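Local coordinates for protein tannase (Lactobacillus plantarum, PDB 3WA7) that hydrolyses the galloyl ester bonds of tannins, releasing gallic acid, and probably does so as a serine esterase of the alpha/beta-hydrolase fold, at residues I69-T74 against V107-G112; V126-A131 against E357-G362; R156-G161 against I197-A202; H410-H415 against G458-W463. One frame throughout, in Å; residues are numbered along the deposited sequence. Where two conformers were deposited one is given.

Interaction 1. Residues I69-T74 against V107-G112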
loop_
_atom_site.group_PDB
_atom_site.type_symbol
_atom_site.label_atom_id
_atom_site.label_comp_id
_atom_site.label_asym_id
_atom_site.label_seq_id
_atom_site.Cartn_x
_atom_site.Cartn_y
_atom_site.Cartn_z
ATOM N N ILE A 69 -12.580 -11.789 6.712
ATOM C CA ILE A 69 -11.246 -12.365 6.758
ATOM C C ILE A 69 -10.265 -11.263 6.375
ATOM O O ILE A 69 -10.148 -10.893 5.206
ATOM C CB ILE A 69 -11.099 -13.558 5.786
ATOM C CG1 ILE A 69 -12.065 -14.676 6.193
ATOM C CG2 ILE A 69 -9.663 -14.078 5.808
ATOM C CD1 ILE A 69 -12.015 -15.895 5.285
ATOM N N LEU A 70 -9.587 -10.719 7.379
ATOM C CA LEU A 70 -8.610 -9.658 7.156
ATOM C C LEU A 70 -7.311 -10.308 6.706
ATOM O O LEU A 70 -6.846 -11.262 7.331
ATOM C CB LEU A 70 -8.364 -8.884 8.451
ATOM C CG LEU A 70 -7.464 -7.648 8.360
ATOM C CD1 LEU A 70 -8.207 -6.532 7.636
ATOM C CD2 LEU A 70 -7.076 -7.195 9.761
HETATM N N MSE A 71 -6.737 -9.805 5.619
HETATM C CA MSE A 71 -5.488 -10.352 5.109
HETATM C C MSE A 71 -4.449 -9.248 5.003
HETATM O O MSE A 71 -4.263 -8.642 3.948
HETATM C CB MSE A 71 -5.712 -11.033 3.750
HETATM C CG MSE A 71 -6.600 -12.269 3.855
HETATM SE SE MSE A 71 -6.662 -13.338 2.241
HETATM C CE MSE A 71 -4.949 -14.235 2.407
ATOM N N PRO A 72 -3.764 -8.967 6.119
ATOM C CA PRO A 72 -2.732 -7.934 6.182
ATOM C C PRO A 72 -1.402 -8.477 5.688
ATOM O O PRO A 72 -1.165 -9.683 5.728
ATOM C CB PRO A 72 -2.688 -7.602 7.663
ATOM C CG PRO A 72 -2.852 -8.968 8.286
ATOM C CD PRO A 72 -3.955 -9.602 7.441
ATOM N N ASN A 73 -0.539 -7.592 5.208
ATOM C CA ASN A 73 0.778 -8.026 4.769
ATOM C C ASN A 73 1.816 -7.125 5.426
ATOM O O ASN A 73 1.516 -6.000 5.828
ATOM C CB ASN A 73 0.898 -7.994 3.240
ATOM C CG ASN A 73 1.000 -6.590 2.682
ATOM O OD1 ASN A 73 2.007 -5.908 2.869
ATOM N ND2 ASN A 73 -0.046 -6.152 1.991
ATOM N N THR A 74 3.040 -7.624 5.543
ATOM C CA THR A 74 4.099 -6.863 6.185
ATOM C C THR A 74 5.112 -6.315 5.189
ATOM O O THR A 74 6.247 -6.008 5.550
ATOM C CB THR A 74 4.833 -7.739 7.202
ATOM O OG1 THR A 74 5.364 -8.893 6.536
ATOM C CG2 THR A 74 3.878 -8.192 8.293
ATOM N N VAL A 107 -11.474 -12.919 11.323
ATOM C CA VAL A 107 -10.567 -14.040 11.161
ATOM C C VAL A 107 -9.395 -13.352 10.459
ATOM O O VAL A 107 -9.603 -12.434 9.662
ATOM C CB VAL A 107 -11.162 -15.137 10.253
ATOM C CG1 VAL A 107 -10.057 -16.068 9.747
ATOM C CG2 VAL A 107 -12.184 -15.947 11.040
ATOM N N VAL A 108 -8.172 -13.761 10.767
ATOM C CA VAL A 108 -7.010 -13.141 10.143
ATOM C C VAL A 108 -6.107 -14.162 9.472
ATOM O O VAL A 108 -5.696 -15.149 10.084
ATOM C CB VAL A 108 -6.160 -12.347 11.173
ATOM C CG1 VAL A 108 -4.959 -11.699 10.476
ATOM C CG2 VAL A 108 -7.015 -11.287 11.856
ATOM N N VAL A 109 -5.823 -13.937 8.195
ATOM C CA VAL A 109 -4.922 -14.814 7.464
ATOM C C VAL A 109 -3.771 -13.909 7.043
ATOM O O VAL A 109 -3.935 -13.015 6.212
ATOM C CB VAL A 109 -5.604 -15.445 6.230
ATOM C CG1 VAL A 109 -4.593 -16.282 5.446
ATOM C CG2 VAL A 109 -6.761 -16.332 6.684
ATOM N N ALA A 110 -2.614 -14.126 7.661
ATOM C CA ALA A 110 -1.427 -13.327 7.388
ATOM C C ALA A 110 -0.440 -14.142 6.569
ATOM O O ALA A 110 0.196 -15.062 7.082
ATOM C CB ALA A 110 -0.790 -12.889 8.699
ATOM N N ALA A 111 -0.312 -13.790 5.295
ATOM C CA ALA A 111 0.579 -14.516 4.401
ATOM C C ALA A 111 1.952 -13.878 4.224
ATOM O O ALA A 111 2.086 -12.654 4.208
ATOM C CB ALA A 111 -0.092 -14.685 3.039
ATOM N N GLY A 112 2.970 -14.729 4.107
ATOM C CA GLY A 112 4.324 -14.255 3.880
ATOM C C GLY A 112 4.395 -13.962 2.393
ATOM O O GLY A 112 3.849 -14.718 1.588
HETATM O O HOH W 1 -2.250 -11.858 4.266
HETATM O O HOH W 2 1.564 -11.108 6.934
HETATM O O HOH W 3 3.315 -10.155 4.319
#

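Interaction 2. Residues V126-A131 against E357-G362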
loop_
_atom_site.group_PDB
_atom_site.type_symbol
_atom_site.label_atom_id
_atom_site.label_comp_id
_atom_site.label_asym_id
_atom_site.label_seq_id
_atom_site.Cartn_x
_atom_site.Cartn_y
_atom_site.Cartn_z
ATOM N N VAL A 126 14.177 -14.458 -6.969
ATOM C CA VAL A 126 12.852 -14.944 -7.336
ATOM C C VAL A 126 11.744 -14.108 -6.697
ATOM O O VAL A 126 10.594 -14.533 -6.648
ATOM C CB VAL A 126 12.652 -16.424 -6.920
ATOM C CG1 VAL A 126 13.685 -17.303 -7.612
ATOM C CG2 VAL A 126 12.755 -16.569 -5.410
ATOM N N GLY A 127 12.088 -12.912 -6.231
ATOM C CA GLY A 127 11.089 -12.073 -5.589
ATOM C C GLY A 127 10.856 -10.714 -6.220
ATOM O O GLY A 127 10.255 -9.841 -5.603
ATOM N N GLN A 128 11.326 -10.525 -7.446
ATOM C CA GLN A 128 11.136 -9.251 -8.118
ATOM C C GLN A 128 9.764 -9.243 -8.792
ATOM O O GLN A 128 9.089 -10.273 -8.839
ATOM C CB GLN A 128 12.298 -9.016 -9.094
ATOM C CG GLN A 128 13.606 -8.738 -8.327
ATOM C CD GLN A 128 14.864 -8.832 -9.173
ATOM O OE1 GLN A 128 15.165 -9.878 -9.746
ATOM N NE2 GLN A 128 15.616 -7.734 -9.240
ATOM N N ALA A 129 9.335 -8.086 -9.287
ATOM C CA ALA A 129 8.014 -7.981 -9.909
ATOM C C ALA A 129 7.769 -9.082 -10.936
ATOM O O ALA A 129 8.641 -9.375 -11.757
ATOM C CB ALA A 129 7.848 -6.606 -10.558
ATOM N N PRO A 130 6.563 -9.680 -10.935
ATOM C CA PRO A 130 5.409 -9.418 -10.065
ATOM C C PRO A 130 5.248 -10.397 -8.897
ATOM O O PRO A 130 4.126 -10.648 -8.447
ATOM C CB PRO A 130 4.247 -9.532 -11.035
ATOM C CG PRO A 130 4.665 -10.740 -11.845
ATOM C CD PRO A 130 6.162 -10.534 -12.073
ATOM N N ALA A 131 6.357 -10.937 -8.403
ATOM C CA ALA A 131 6.316 -11.912 -7.313
ATOM C C ALA A 131 5.429 -11.523 -6.134
ATOM O O ALA A 131 4.653 -12.344 -5.646
ATOM C CB ALA A 131 7.733 -12.198 -6.815
ATOM N N GLU A 357 12.543 0.722 -5.965
ATOM C CA GLU A 357 11.731 0.443 -7.138
ATOM C C GLU A 357 12.582 -0.060 -8.309
ATOM O O GLU A 357 12.127 -0.894 -9.091
ATOM C CB GLU A 357 10.939 1.689 -7.553
ATOM C CG GLU A 357 9.846 2.114 -6.566
ATOM C CD GLU A 357 10.392 2.793 -5.321
ATOM O OE1 GLU A 357 11.463 3.425 -5.403
ATOM O OE2 GLU A 357 9.737 2.715 -4.259
ATOM N N ASN A 358 13.809 0.442 -8.440
ATOM C CA ASN A 358 14.684 -0.018 -9.523
ATOM C C ASN A 358 14.936 -1.520 -9.342
ATOM O O ASN A 358 14.901 -2.293 -10.302
ATOM C CB ASN A 358 16.029 0.727 -9.498
ATOM C CG ASN A 358 15.927 2.157 -10.018
ATOM O OD1 ASN A 358 16.317 3.105 -9.337
ATOM N ND2 ASN A 358 15.410 2.312 -11.231
ATOM N N ASN A 359 15.185 -1.915 -8.095
ATOM C CA ASN A 359 15.455 -3.306 -7.731
ATOM C C ASN A 359 14.196 -4.157 -7.916
ATOM O O ASN A 359 14.276 -5.317 -8.315
ATOM C CB ASN A 359 15.932 -3.354 -6.276
ATOM C CG ASN A 359 16.447 -4.718 -5.854
ATOM O OD1 ASN A 359 16.429 -5.044 -4.667
ATOM N ND2 ASN A 359 16.933 -5.510 -6.811
ATOM N N LEU A 360 13.035 -3.578 -7.616
ATOM C CA LEU A 360 11.764 -4.282 -7.787
ATOM C C LEU A 360 11.591 -4.688 -9.248
ATOM O O LEU A 360 11.128 -5.790 -9.548
ATOM C CB LEU A 360 10.586 -3.379 -7.389
ATOM C CG LEU A 360 9.202 -3.843 -7.860
ATOM C CD1 LEU A 360 8.805 -5.123 -7.119
ATOM C CD2 LEU A 360 8.175 -2.733 -7.615
ATOM N N PHE A 361 11.966 -3.789 -10.156
ATOM C CA PHE A 361 11.824 -4.049 -11.582
ATOM C C PHE A 361 12.962 -4.821 -12.242
ATOM O O PHE A 361 13.020 -4.928 -13.470
ATOM C CB PHE A 361 11.566 -2.739 -12.332
ATOM C CG PHE A 361 10.138 -2.264 -12.244
ATOM C CD1 PHE A 361 9.803 -1.137 -11.499
ATOM C CD2 PHE A 361 9.126 -2.949 -12.910
ATOM C CE1 PHE A 361 8.479 -0.696 -11.423
ATOM C CE2 PHE A 361 7.800 -2.519 -12.841
ATOM C CZ PHE A 361 7.477 -1.391 -12.097
ATOM N N GLY A 362 13.873 -5.353 -11.438
ATOM C CA GLY A 362 14.939 -6.154 -12.010
ATOM C C GLY A 362 14.311 -7.504 -12.311
ATOM O O GLY A 362 13.138 -7.718 -11.995
HETATM O O HOH W 4 10.688 -8.546 -13.107
#

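Interaction 3. Residues R156-G161 against I197-A202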
loop_
_atom_site.group_PDB
_atom_site.type_symbol
_atom_site.label_atom_id
_atom_site.label_comp_id
_atom_site.label_asym_id
_atom_site.label_seq_id
_atom_site.Cartn_x
_atom_site.Cartn_y
_atom_site.Cartn_z
ATOM N N ARG A 156 -15.747 -12.241 2.074
ATOM C CA ARG A 156 -15.489 -11.002 2.798
ATOM C C ARG A 156 -14.006 -10.843 3.127
ATOM O O ARG A 156 -13.634 -10.511 4.256
ATOM C CB ARG A 156 -16.320 -10.972 4.082
ATOM C CG ARG A 156 -17.818 -10.980 3.835
ATOM C CD ARG A 156 -18.289 -9.691 3.163
ATOM N NE ARG A 156 -19.740 -9.689 2.986
ATOM C CZ ARG A 156 -20.373 -10.178 1.924
ATOM N NH1 ARG A 156 -19.693 -10.707 0.915
ATOM N NH2 ARG A 156 -21.700 -10.160 1.882
ATOM N N ILE A 157 -13.160 -11.091 2.131
ATOM C CA ILE A 157 -11.720 -10.950 2.300
ATOM C C ILE A 157 -11.387 -9.475 2.146
ATOM O O ILE A 157 -11.790 -8.839 1.176
ATOM C CB ILE A 157 -10.938 -11.759 1.239
ATOM C CG1 ILE A 157 -11.104 -13.260 1.503
ATOM C CG2 ILE A 157 -9.461 -11.369 1.268
ATOM C CD1 ILE A 157 -10.431 -14.154 0.461
ATOM N N ILE A 158 -10.667 -8.934 3.119
ATOM C CA ILE A 158 -10.287 -7.532 3.101
ATOM C C ILE A 158 -8.791 -7.444 3.307
ATOM O O ILE A 158 -8.279 -7.821 4.356
ATOM C CB ILE A 158 -11.001 -6.750 4.224
ATOM C CG1 ILE A 158 -12.515 -6.917 4.076
ATOM C CG2 ILE A 158 -10.628 -5.266 4.159
ATOM C CD1 ILE A 158 -13.312 -6.315 5.203
ATOM N N THR A 159 -8.083 -6.964 2.290
ATOM C CA THR A 159 -6.638 -6.842 2.400
ATOM C C THR A 159 -6.250 -5.542 3.090
ATOM O O THR A 159 -7.013 -4.574 3.103
ATOM C CB THR A 159 -5.955 -6.888 1.016
ATOM O OG1 THR A 159 -6.615 -5.984 0.119
ATOM C CG2 THR A 159 -5.989 -8.298 0.452
ATOM N N ASN A 160 -5.064 -5.537 3.684
ATOM C CA ASN A 160 -4.560 -4.347 4.349
ATOM C C ASN A 160 -3.050 -4.341 4.247
ATOM O O ASN A 160 -2.409 -5.390 4.260
ATOM C CB ASN A 160 -4.978 -4.315 5.822
ATOM C CG ASN A 160 -4.602 -3.010 6.496
ATOM O OD1 ASN A 160 -4.829 -1.931 5.949
ATOM N ND2 ASN A 160 -4.028 -3.100 7.689
ATOM N N GLY A 161 -2.480 -3.151 4.132
ATOM C CA GLY A 161 -1.040 -3.045 4.037
ATOM C C GLY A 161 -0.642 -1.588 4.074
ATOM O O GLY A 161 -1.479 -0.712 3.863
ATOM N N ILE A 197 -11.299 -10.024 -4.358
ATOM C CA ILE A 197 -11.638 -9.842 -2.953
ATOM C C ILE A 197 -12.805 -8.889 -2.734
ATOM O O ILE A 197 -13.295 -8.257 -3.670
ATOM C CB ILE A 197 -10.413 -9.351 -2.154
ATOM C CG1 ILE A 197 -9.925 -8.011 -2.711
ATOM C CG2 ILE A 197 -9.305 -10.407 -2.213
ATOM C CD1 ILE A 197 -8.734 -7.430 -1.967
ATOM N N PHE A 198 -13.233 -8.790 -1.481
ATOM C CA PHE A 198 -14.366 -7.955 -1.093
ATOM C C PHE A 198 -14.055 -6.472 -0.895
ATOM O O PHE A 198 -14.789 -5.610 -1.377
ATOM C CB PHE A 198 -14.979 -8.520 0.192
ATOM C CG PHE A 198 -16.151 -7.730 0.709
ATOM C CD1 PHE A 198 -17.357 -7.715 0.019
ATOM C CD2 PHE A 198 -16.054 -7.028 1.907
ATOM C CE1 PHE A 198 -18.457 -7.011 0.516
ATOM C CE2 PHE A 198 -17.149 -6.319 2.416
ATOM C CZ PHE A 198 -18.352 -6.313 1.718
ATOM N N ALA A 199 -12.978 -6.172 -0.183
ATOM C CA ALA A 199 -12.634 -4.779 0.075
ATOM C C ALA A 199 -11.142 -4.564 0.219
ATOM O O ALA A 199 -10.387 -5.494 0.516
ATOM C CB ALA A 199 -13.354 -4.295 1.329
ATOM N N VAL A 200 -10.730 -3.318 0.018
ATOM C CA VAL A 200 -9.329 -2.939 0.097
ATOM C C VAL A 200 -9.063 -1.851 1.129
ATOM O O VAL A 200 -9.746 -0.827 1.151
ATOM C CB VAL A 200 -8.822 -2.389 -1.264
ATOM C CG1 VAL A 200 -7.426 -1.782 -1.105
ATOM C CG2 VAL A 200 -8.796 -3.492 -2.301
ATOM N N SER A 201 -8.073 -2.089 1.983
ATOM C CA SER A 201 -7.638 -1.099 2.954
ATOM C C SER A 201 -6.176 -0.864 2.594
ATOM O O SER A 201 -5.394 -1.816 2.482
ATOM C CB SER A 201 -7.734 -1.613 4.389
ATOM O OG SER A 201 -7.130 -0.675 5.264
ATOM N N ALA A 202 -5.804 0.393 2.393
ATOM C CA ALA A 202 -4.429 0.695 2.027
ATOM C C ALA A 202 -3.928 1.992 2.629
ATOM O O ALA A 202 -4.558 3.043 2.486
ATOM C CB ALA A 202 -4.297 0.748 0.510
#

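Interaction 4. Residues H410-H415 against G458-W463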
loop_
_atom_site.group_PDB
_atom_site.type_symbol
_atom_site.label_atom_id
_atom_site.label_comp_id
_atom_site.label_asym_id
_atom_site.label_seq_id
_atom_site.Cartn_x
_atom_site.Cartn_y
_atom_site.Cartn_z
ATOM N N HIS A 410 -15.354 -2.023 -2.618
ATOM C CA HIS A 410 -15.170 -1.139 -1.464
ATOM C C HIS A 410 -13.707 -0.840 -1.168
ATOM O O HIS A 410 -12.903 -1.760 -0.991
ATOM C CB HIS A 410 -15.820 -1.785 -0.240
ATOM C CG HIS A 410 -17.186 -2.332 -0.510
ATOM N ND1 HIS A 410 -18.275 -1.525 -0.756
ATOM C CD2 HIS A 410 -17.630 -3.607 -0.621
ATOM C CE1 HIS A 410 -19.332 -2.280 -1.008
ATOM N NE2 HIS A 410 -18.967 -3.546 -0.933
ATOM N N TRP A 411 -13.379 0.449 -1.076
ATOM C CA TRP A 411 -12.006 0.889 -0.830
ATOM C C TRP A 411 -11.856 1.917 0.290
ATOM O O TRP A 411 -12.674 2.828 0.424
ATOM C CB TRP A 411 -11.418 1.519 -2.100
ATOM C CG TRP A 411 -11.397 0.622 -3.291
ATOM C CD1 TRP A 411 -12.477 0.111 -3.951
ATOM C CD2 TRP A 411 -10.239 0.101 -3.952
ATOM N NE1 TRP A 411 -12.062 -0.700 -4.978
ATOM C CE2 TRP A 411 -10.694 -0.724 -5.003
ATOM C CE3 TRP A 411 -8.860 0.253 -3.760
ATOM C CZ2 TRP A 411 -9.816 -1.402 -5.862
ATOM C CZ3 TRP A 411 -7.986 -0.421 -4.614
ATOM C CH2 TRP A 411 -8.472 -1.238 -5.652
ATOM N N ARG A 412 -10.791 1.773 1.074
ATOM C CA ARG A 412 -10.477 2.719 2.139
ATOM C C ARG A 412 -9.000 3.055 1.982
ATOM O O ARG A 412 -8.130 2.192 2.130
ATOM C CB ARG A 412 -10.731 2.132 3.530
ATOM C CG ARG A 412 -10.488 3.152 4.647
ATOM C CD ARG A 412 -10.922 2.618 6.007
ATOM N NE ARG A 412 -10.896 3.643 7.051
ATOM C CZ ARG A 412 -9.806 4.034 7.705
ATOM N NH1 ARG A 412 -8.628 3.490 7.432
ATOM N NH2 ARG A 412 -9.896 4.966 8.644
ATOM N N ILE A 413 -8.724 4.312 1.666
ATOM C CA ILE A 413 -7.360 4.762 1.450
ATOM C C ILE A 413 -6.976 5.901 2.381
ATOM O O ILE A 413 -7.763 6.824 2.603
ATOM C CB ILE A 413 -7.183 5.253 -0.000
ATOM C CG1 ILE A 413 -7.602 4.147 -0.977
ATOM C CG2 ILE A 413 -5.742 5.694 -0.233
ATOM C CD1 ILE A 413 -7.600 4.584 -2.424
ATOM N N ARG A 414 -5.763 5.823 2.921
ATOM C CA ARG A 414 -5.241 6.851 3.814
ATOM C C ARG A 414 -3.791 7.163 3.457
ATOM O O ARG A 414 -3.028 6.270 3.083
ATOM C CB ARG A 414 -5.307 6.389 5.278
ATOM C CG ARG A 414 -6.709 6.294 5.866
ATOM C CD ARG A 414 -7.323 7.679 6.046
ATOM N NE ARG A 414 -8.648 7.638 6.667
ATOM C CZ ARG A 414 -9.770 7.288 6.042
ATOM N NH1 ARG A 414 -9.752 6.940 4.762
ATOM N NH2 ARG A 414 -10.924 7.303 6.701
ATOM N N HIS A 415 -3.426 8.438 3.545
ATOM C CA HIS A 415 -2.060 8.886 3.290
ATOM C C HIS A 415 -1.857 10.089 4.203
ATOM O O HIS A 415 -2.581 11.075 4.096
ATOM C CB HIS A 415 -1.858 9.312 1.829
ATOM C CG HIS A 415 -0.446 9.709 1.512
ATOM N ND1 HIS A 415 0.455 8.854 0.915
ATOM C CD2 HIS A 415 0.231 10.857 1.758
ATOM C CE1 HIS A 415 1.626 9.457 0.808
ATOM N NE2 HIS A 415 1.516 10.673 1.312
ATOM N N GLY A 458 -9.781 2.189 15.106
ATOM C CA GLY A 458 -11.170 2.404 15.479
ATOM C C GLY A 458 -12.019 2.740 14.265
ATOM O O GLY A 458 -13.123 2.212 14.095
ATOM N N ASP A 459 -11.499 3.616 13.409
ATOM C CA ASP A 459 -12.214 4.018 12.204
ATOM C C ASP A 459 -12.157 2.918 11.140
ATOM O O ASP A 459 -13.132 2.685 10.433
ATOM C CB ASP A 459 -11.624 5.309 11.628
ATOM C CG ASP A 459 -11.884 6.518 12.508
ATOM O OD1 ASP A 459 -11.394 7.615 12.166
ATOM O OD2 ASP A 459 -12.582 6.380 13.533
ATOM N N LEU A 460 -11.013 2.246 11.023
ATOM C CA LEU A 460 -10.877 1.173 10.041
ATOM C C LEU A 460 -11.879 0.060 10.320
ATOM O O LEU A 460 -12.577 -0.388 9.419
ATOM C CB LEU A 460 -9.461 0.590 10.055
ATOM C CG LEU A 460 -9.250 -0.664 9.192
ATOM C CD1 LEU A 460 -9.534 -0.348 7.727
ATOM C CD2 LEU A 460 -7.826 -1.173 9.365
ATOM N N PHE A 461 -11.951 -0.380 11.573
ATOM C CA PHE A 461 -12.872 -1.449 11.945
ATOM C C PHE A 461 -14.332 -0.995 11.842
ATOM O O PHE A 461 -15.223 -1.801 11.568
ATOM C CB PHE A 461 -12.562 -1.949 13.362
ATOM C CG PHE A 461 -11.236 -2.670 13.487
ATOM C CD1 PHE A 461 -10.783 -3.101 14.732
ATOM C CD2 PHE A 461 -10.442 -2.916 12.368
ATOM C CE1 PHE A 461 -9.559 -3.765 14.862
ATOM C CE2 PHE A 461 -9.214 -3.581 12.489
ATOM C CZ PHE A 461 -8.775 -4.004 13.739
ATOM N N SER A 462 -14.574 0.295 12.053
ATOM C CA SER A 462 -15.929 0.830 11.946
ATOM C C SER A 462 -16.354 0.750 10.481
ATOM O O SER A 462 -17.503 0.424 10.168
ATOM C CB SER A 462 -15.973 2.285 12.423
ATOM O OG SER A 462 -17.265 2.838 12.236
ATOM N N TRP A 463 -15.415 1.050 9.586
ATOM C CA TRP A 463 -15.669 0.994 8.146
ATOM C C TRP A 463 -15.943 -0.454 7.743
ATOM O O TRP A 463 -16.892 -0.736 7.011
ATOM C CB TRP A 463 -14.456 1.531 7.380
ATOM C CG TRP A 463 -14.538 1.398 5.880
ATOM C CD1 TRP A 463 -15.329 2.117 5.028
ATOM C CD2 TRP A 463 -13.775 0.503 5.059
ATOM N NE1 TRP A 463 -15.104 1.727 3.727
ATOM C CE2 TRP A 463 -14.156 0.739 3.717
ATOM C CE3 TRP A 463 -12.807 -0.474 5.326
ATOM C CZ2 TRP A 463 -13.598 0.029 2.643
ATOM C CZ3 TRP A 463 -12.253 -1.179 4.256
ATOM C CH2 TRP A 463 -12.653 -0.920 2.932
HETATM O O HOH W 5 -15.471 2.535 0.966
HETATM O O HOH W 6 -10.346 8.671 9.493
#

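Interaction 1. Residues I69-T74 against V107-G112
Ile69 pairs with Val107 and Leu70 with Val108 where strands 69-72 and 107-111 run side by side in parallel. Their axes approach to 4.6 Å and are turned by 27°. Two backbone hydrogen bonds join them. Leu70 N donates to Val107 O at 2.9 Å, and Val109 N donates to Leu70 O at 3.0 Å. Further along, the strands are joined by water. Pro72 has no N-H to offer. Water 1 donates to Pro72 O and to Val109 O, and accepts from Ala111 N.

The two strands and helix 95-103 between them form a beta-alpha-beta unit of the central sheet, as expected of an alpha/beta-hydrolase. Helix 95-103 covers the face with Leu70 and Val108, through Ile98 and Ala101. Helix 131-145 covers the other face, where Met136 and Val143 touch Met71, a selenomethionine introduced by labelling.

Val109 has the most surface buried by this contact. It points the same way as its neighbours Ile69 and Met71, and its methyls divide between them. CG1, anti to the backbone N (chi1 176°), meets Met71 CE at 3.7 Å. The bend of the Met71 chain at chi3 (77°) turns that methyl toward the valine. On the other branch, Val109 CG2 meets Ile69 CG2 at 3.8 Å. Ile69 CG1 lies alongside Val107 CB at 4.2 Å. Pro72 and Val108 cross at about a right angle, with Pro72 CD 3.8 Å from Val108 CG1. The pyrrolidine ring also leans on the backbone, where Pro72 CD is 3.6 Å from Val109 O.

Interaction 2. Residues V126-A131 against E357-G362
Gln128 and Ala129 dock on the C-terminal end of helix 356-360, with Leu360 packing on Ala129. The helix belongs to the long insertion between strands 199-203 and 410-414, where many alpha/beta-hydrolases carry a lid. Residues 126-131 lead into helix 131-145 of the core fold, with Pro130 at its N-cap position after a cis peptide bond. The contact thus ties the insertion to the core.

Gln128 has the most surface buried here. Its CG sits beside the backbone N (chi1 -70°) and the chain then runs out extended, which carries the amide past the helix end. NE2 donates to Asn359 O at 2.9 Å, with an N-H...O angle of 159°. The bond lies in the carbonyl plane and close to the amide plane. Asn359 O also accepts from Gly362 N, so two donors grip it. Gln128 OE1 accepts from Arg125 NE, which helps fix the rotation of the amide. With a leucine at Gln128, Asn359 O is likely to lose one of its two donors and Arg125 NE this acceptor.

Ala129 N donates to Leu360 O at 2.9 Å, with an angle of 167° at the hydrogen. Leu360 folds back over the alanine, its CD1 3.9 Å from Ala129 CB. Tyr78 and Leu209 also touch this leucine. Gly362 runs beneath the glutamine amide, and its CA lies 3.3 Å from Gln128 NE2. Water 4 closes the contact, donating to Ala129 O at 2.6 Å and to Gly362 O at 2.8 Å.

Interaction 3. Residues R156-G161 against I197-A202
This is a parallel strand pairing inside the central sheet, between strands 69-72 and 410-414, in which Ile158 is matched with Ala199 and Thr159 with Val200. Ile157 O accepts from both Phe198 N and Ala199 N, at 3.0 and 3.2 Å. Thr159 O accepts from Ser201 N at 2.9 Å. Beyond the strand, Gly161 opens a GxSxG sequence, consistent with the nucleophile elbow of alpha/beta-hydrolases. Near this end Ser201 OG donates to Asn160 OD1 at 2.7 Å, from above the amide carbonyl plane. Asn160 ND2 is held by Asp454.

At the other end Arg156 lies on the Phe198 ring. Its CD stands over the ring centre, 3.5 Å from the centroid. The chain bends at chi2 (-67°), and the guanidinium continues over the ring in an off-centre cation-pi stack, planes 16° apart. Ile158 CG1 touches the edge of the ring. Arg156 would probably lose the flat surface it lies on if an alanine stood at Phe198, and its chain would be held less firmly.

On the opposite side of the sheet Ile157 CG2 meets Ile197 CG2 at 3.6 Å. Ile197 CD1 lies 3.3 Å from Thr159 OG1, whose hydrogen-bond partner is Ser169.

Interaction 4. Residues H410-H415 against G458-W463
Arg412 is clasped by Trp463 and Leu460 where strand 410-414 lies under helix 457-468, a C-terminal helix packed on the central sheet of the alpha/beta-hydrolase fold. Strand and helix run nearly antiparallel, at 170°. No direct hydrogen bond joins the two segments, so their direct contacts are by packing.

Arg412 CB sits over the face of the Trp463 six-membered ring, 3.4 Å from its centroid, in a CH-pi contact. CG is anti to the backbone N (chi1 -176°) and the chain stays extended to NE. This lays CD along the indole, 3.7 Å from Trp463 CD2. The two side chains slide past each other in opposite directions. Leu460 CD1 also meets Arg412 CD, at 3.7 Å. At the edge of the indole, His410 C lies 3.9 Å from Trp463 CZ2. Water 5, in the ring plane, accepts from Trp463 NE1 and donates to Trp411 O, both at 2.9 Å.

The Arg412 guanidinium is enclosed on both faces. Leu460 CA stands 3.8 Å above one face. On the other, Arg414 CZ lies 3.5 Å from the plane. The two neighbouring guanidinium groups have carboxylate partners, which probably offset the like charges: Asp456 makes a salt bridge with Arg412 NH2, and Asp442 with Arg414 NH2. Arg414 NH1 also donates to Ile413 O, which helps hold the second guanidinium in place. Water 6 accepts from Arg414 NH2 and donates to Asp459 OD1.

Interactions 1, 3 and 4 share the central sheet. Strand 69-72 of interaction 1 borders strand 157-160 of interaction 3, and strand 199-203 borders strand 410-414 of interaction 4. Backbone bonds run across both borders, including Met71 N to Ile158 O and Arg412 N to Val200 O. Interactions 1 and 3 are buried strand pairings, though interaction 3 has a partly exposed cation-pi stack at one end. Interaction 4 sets a helix on the sheet, is partly buried and relies on aromatic and charged side chains. Interaction 2 is buried but stands apart, about 22 Å from interaction 1 between centres. It joins a loop to a helix end, mainly through backbone and amide hydrogen bonds.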